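Local coordinates for protein TRAP-type transporter, periplasmic component (Cupriavidus necator, PDB 4P8B) that binds (S)-2-acetolactate as the periplasmic solute-binding component of a TRAP-type transporter, and probably delivers it to the membrane subunits for uptake, at residues F43-I51 against A271-A279. Residues are numbered along the deposited sequence; the frame is centred on the assembly and turned at random.
Sequences FPWGKGGEI and AGKQEIALA. With X2X ((2S)-2-hydroxy-2-methyl-3-oxobutanoic acid), chain D.
Glu275 packs across the start of helix 44-59, between Pro44 and Gly48. Gly48 has no side chain, so the two helices come close. The CA atoms of Gly48 and Glu275 are 4.9 Å apart. Glu275 CG lies 3.7 Å from Gly48 CA and 3.1 Å from Pro44 O, so this is the tight part of the contact. With CG anti to the backbone N (chi1 -169°) and a bend at chi2 (-86°), the carboxylate turns along the first turn of the facing helix. OE2 lies close to Trp45 N, but the angle is too poor for a hydrogen bond. OE1 is held elsewhere, by the backbone N of Glu151. The start of helix 44-59 would tend to stabilise a negative charge here. One turn before Glu275, Ala271 CB sits 3.6 Å from Gly48 O and also meets Ile51 CG2.

The outer side is looser. Leu278 CD1 touches Lys47 CB at 3.8 Å, the two side chains crossing at about a right angle. Lys47 NZ turns away to Pro41 O. Exposed Gln274 lays its amide over Ile51, with OE1 3.5 Å from CD1.

No hydrogen bond joins the segments. They form a near-antiparallel helix pair (157°, axes 8.6 Å apart). Trp45 points away from it and sets its ring edge against the acetolactate, CH2 being 3.4 Å from OAC. The helix pair thus lies beside the ligand site of a periplasmic binding protein fold.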
loop_
_atom_site.group_PDB
_atom_site.type_symbol
_atom_site.label_atom_id
_atom_site.label_comp_id
_atom_site.label_asym_id
_atom_site.label_seq_id
_atom_site.Cartn_x
_atom_site.Cartn_y
_atom_site.Cartn_z
ATOM N N PHE A 43 2.519 -10.102 8.399
ATOM C CA PHE A 43 1.612 -9.488 7.421
ATOM C C PHE A 43 1.851 -10.057 6.047
ATOM O O PHE A 43 2.963 -10.449 5.745
ATOM C CB PHE A 43 1.896 -7.984 7.372
ATOM C CG PHE A 43 1.675 -7.287 8.672
ATOM C CD1 PHE A 43 2.667 -7.235 9.653
ATOM C CD2 PHE A 43 0.455 -6.706 8.936
ATOM C CE1 PHE A 43 2.433 -6.587 10.860
ATOM C CE2 PHE A 43 0.230 -6.070 10.128
ATOM C CZ PHE A 43 1.211 -6.020 11.097
ATOM N N PRO A 44 0.836 -10.053 5.169
ATOM C CA PRO A 44 1.083 -10.529 3.807
ATOM C C PRO A 44 2.265 -9.835 3.124
ATOM O O PRO A 44 3.081 -10.491 2.505
ATOM C CB PRO A 44 -0.241 -10.228 3.100
ATOM C CG PRO A 44 -1.252 -10.385 4.206
ATOM C CD PRO A 44 -0.595 -9.780 5.395
ATOM N N TRP A 45 2.376 -8.525 3.313
ATOM C CA TRP A 45 3.468 -7.737 2.725
ATOM C C TRP A 45 4.825 -8.346 3.093
ATOM O O TRP A 45 5.656 -8.655 2.218
ATOM C CB TRP A 45 3.329 -6.318 3.230
ATOM C CG TRP A 45 4.361 -5.299 2.900
ATOM C CD1 TRP A 45 5.642 -5.481 2.434
ATOM C CD2 TRP A 45 4.165 -3.899 3.018
ATOM N NE1 TRP A 45 6.249 -4.250 2.293
ATOM C CE2 TRP A 45 5.357 -3.266 2.633
ATOM C CE3 TRP A 45 3.078 -3.116 3.425
ATOM C CZ2 TRP A 45 5.498 -1.887 2.649
ATOM C CZ3 TRP A 45 3.206 -1.768 3.426
ATOM C CH2 TRP A 45 4.424 -1.150 3.060
ATOM N N GLY A 46 5.052 -8.575 4.378
ATOM C CA GLY A 46 6.324 -9.119 4.816
ATOM C C GLY A 46 6.524 -10.568 4.404
ATOM O O GLY A 46 7.648 -10.989 4.102
ATOM N N LYS A 47 5.452 -11.349 4.371
ATOM C CA LYS A 47 5.546 -12.709 3.880
ATOM C C LYS A 47 6.018 -12.744 2.418
ATOM O O LYS A 47 6.790 -13.617 2.022
ATOM C CB LYS A 47 4.223 -13.437 4.058
ATOM C CG LYS A 47 3.882 -13.652 5.497
ATOM C CD LYS A 47 2.571 -14.397 5.630
ATOM C CE LYS A 47 2.095 -14.484 7.070
ATOM N NZ LYS A 47 3.062 -15.228 7.913
ATOM N N GLY A 48 5.576 -11.768 1.625
ATOM C CA GLY A 48 6.014 -11.676 0.247
ATOM C C GLY A 48 7.507 -11.417 0.165
ATOM O O GLY A 48 8.220 -11.953 -0.698
ATOM N N GLY A 49 7.982 -10.545 1.043
ATOM C CA GLY A 49 9.405 -10.260 1.082
ATOM C C GLY A 49 10.230 -11.484 1.452
ATOM O O GLY A 49 11.288 -11.750 0.864
ATOM N N GLU A 50 9.747 -12.228 2.443
ATOM C CA GLU A 50 10.396 -13.451 2.908
ATOM C C GLU A 50 10.443 -14.480 1.787
ATOM O O GLU A 50 11.470 -15.119 1.572
ATOM C CB GLU A 50 9.593 -13.990 4.084
ATOM C CG GLU A 50 10.161 -15.141 4.876
ATOM C CD GLU A 50 9.308 -15.383 6.125
ATOM O OE1 GLU A 50 8.226 -15.996 5.998
ATOM O OE2 GLU A 50 9.688 -14.923 7.223
ATOM N N ILE A 51 9.335 -14.654 1.077
ATOM C CA ILE A 51 9.281 -15.620 -0.020
ATOM C C ILE A 51 10.280 -15.223 -1.099
ATOM O O ILE A 51 11.007 -16.070 -1.633
ATOM C CB ILE A 51 7.860 -15.711 -0.616
ATOM C CG1 ILE A 51 6.905 -16.326 0.411
ATOM C CG2 ILE A 51 7.841 -16.518 -1.926
ATOM C CD1 ILE A 51 5.417 -16.167 0.089
ATOM N N ALA A 271 7.004 -14.445 -6.019
ATOM C CA ALA A 271 6.651 -13.951 -4.685
ATOM C C ALA A 271 5.451 -13.010 -4.726
ATOM O O ALA A 271 4.587 -13.055 -3.849
ATOM C CB ALA A 271 7.822 -13.258 -4.070
ATOM N N GLY A 272 5.402 -12.144 -5.735
ATOM C CA GLY A 272 4.319 -11.189 -5.860
ATOM C C GLY A 272 2.979 -11.871 -6.061
ATOM O O GLY A 272 1.981 -11.486 -5.441
ATOM N N LYS A 273 2.943 -12.899 -6.899
ATOM C CA LYS A 273 1.692 -13.618 -7.117
ATOM C C LYS A 273 1.233 -14.293 -5.840
ATOM O O LYS A 273 0.046 -14.228 -5.496
ATOM C CB LYS A 273 1.813 -14.662 -8.230
ATOM C CG LYS A 273 1.785 -14.102 -9.633
ATOM C CD LYS A 273 1.735 -15.212 -10.675
ATOM C CE LYS A 273 3.032 -16.001 -10.712
ATOM N NZ LYS A 273 3.209 -16.682 -12.024
ATOM N N GLN A 274 2.149 -14.960 -5.151
ATOM C CA GLN A 274 1.807 -15.581 -3.872
ATOM C C GLN A 274 1.330 -14.542 -2.880
ATOM O O GLN A 274 0.346 -14.752 -2.152
ATOM C CB GLN A 274 3.009 -16.326 -3.304
ATOM C CG GLN A 274 3.330 -17.605 -4.052
ATOM C CD GLN A 274 4.429 -18.390 -3.387
ATOM O OE1 GLN A 274 4.409 -18.589 -2.172
ATOM N NE2 GLN A 274 5.421 -18.800 -4.167
ATOM N N GLU A 275 1.999 -13.393 -2.845
ATOM C CA GLU A 275 1.670 -12.379 -1.848
ATOM C C GLU A 275 0.313 -11.733 -2.089
ATOM O O GLU A 275 -0.385 -11.419 -1.141
ATOM C CB GLU A 275 2.772 -11.317 -1.750
ATOM C CG GLU A 275 2.596 -10.403 -0.553
ATOM C CD GLU A 275 1.683 -9.245 -0.852
ATOM O OE1 GLU A 275 1.481 -8.899 -2.030
ATOM O OE2 GLU A 275 1.130 -8.652 0.122
ATOM N N ILE A 276 -0.059 -11.523 -3.345
ATOM C CA ILE A 276 -1.381 -11.010 -3.629
ATOM C C ILE A 276 -2.471 -11.977 -3.167
ATOM O O ILE A 276 -3.478 -11.555 -2.593
ATOM C CB ILE A 276 -1.541 -10.640 -5.110
ATOM C CG1 ILE A 276 -0.585 -9.487 -5.440
ATOM C CG2 ILE A 276 -2.984 -10.251 -5.394
ATOM C CD1 ILE A 276 -0.636 -9.009 -6.887
ATOM N N ALA A 277 -2.273 -13.275 -3.390
ATOM C CA ALA A 277 -3.207 -14.267 -2.870
ATOM C C ALA A 277 -3.341 -14.177 -1.361
ATOM O O ALA A 277 -4.463 -14.261 -0.839
ATOM C CB ALA A 277 -2.807 -15.669 -3.289
ATOM N N LEU A 278 -2.231 -14.006 -0.651
ATOM C CA LEU A 278 -2.284 -13.834 0.797
ATOM C C LEU A 278 -3.048 -12.565 1.167
ATOM O O LEU A 278 -3.857 -12.563 2.107
ATOM C CB LEU A 278 -0.884 -13.777 1.411
ATOM C CG LEU A 278 -0.027 -15.039 1.358
ATOM C CD1 LEU A 278 1.397 -14.745 1.827
ATOM C CD2 LEU A 278 -0.624 -16.149 2.202
ATOM N N ALA A 279 -2.829 -11.482 0.438
ATOM C CA ALA A 279 -3.425 -10.197 0.747
ATOM C C ALA A 279 -4.907 -10.169 0.437
ATOM O O ALA A 279 -5.611 -9.321 0.972
ATOM C CB ALA A 279 -2.709 -9.071 -0.033
HETATM O OAD X2X D . 1.746 2.904 7.216
HETATM C CAH X2X D . 0.806 2.151 6.800
HETATM O OAE X2X D . -0.403 2.380 7.099
HETATM C CAI X2X D . 1.114 0.978 5.928
HETATM C CAB X2X D . 1.848 -0.051 6.760
HETATM O OAF X2X D . -0.037 0.509 5.286
HETATM C CAG X2X D . 2.000 1.514 4.850
HETATM O OAC X2X D . 3.220 1.371 4.920
HETATM C CAA X2X D . 1.408 2.255 3.699
#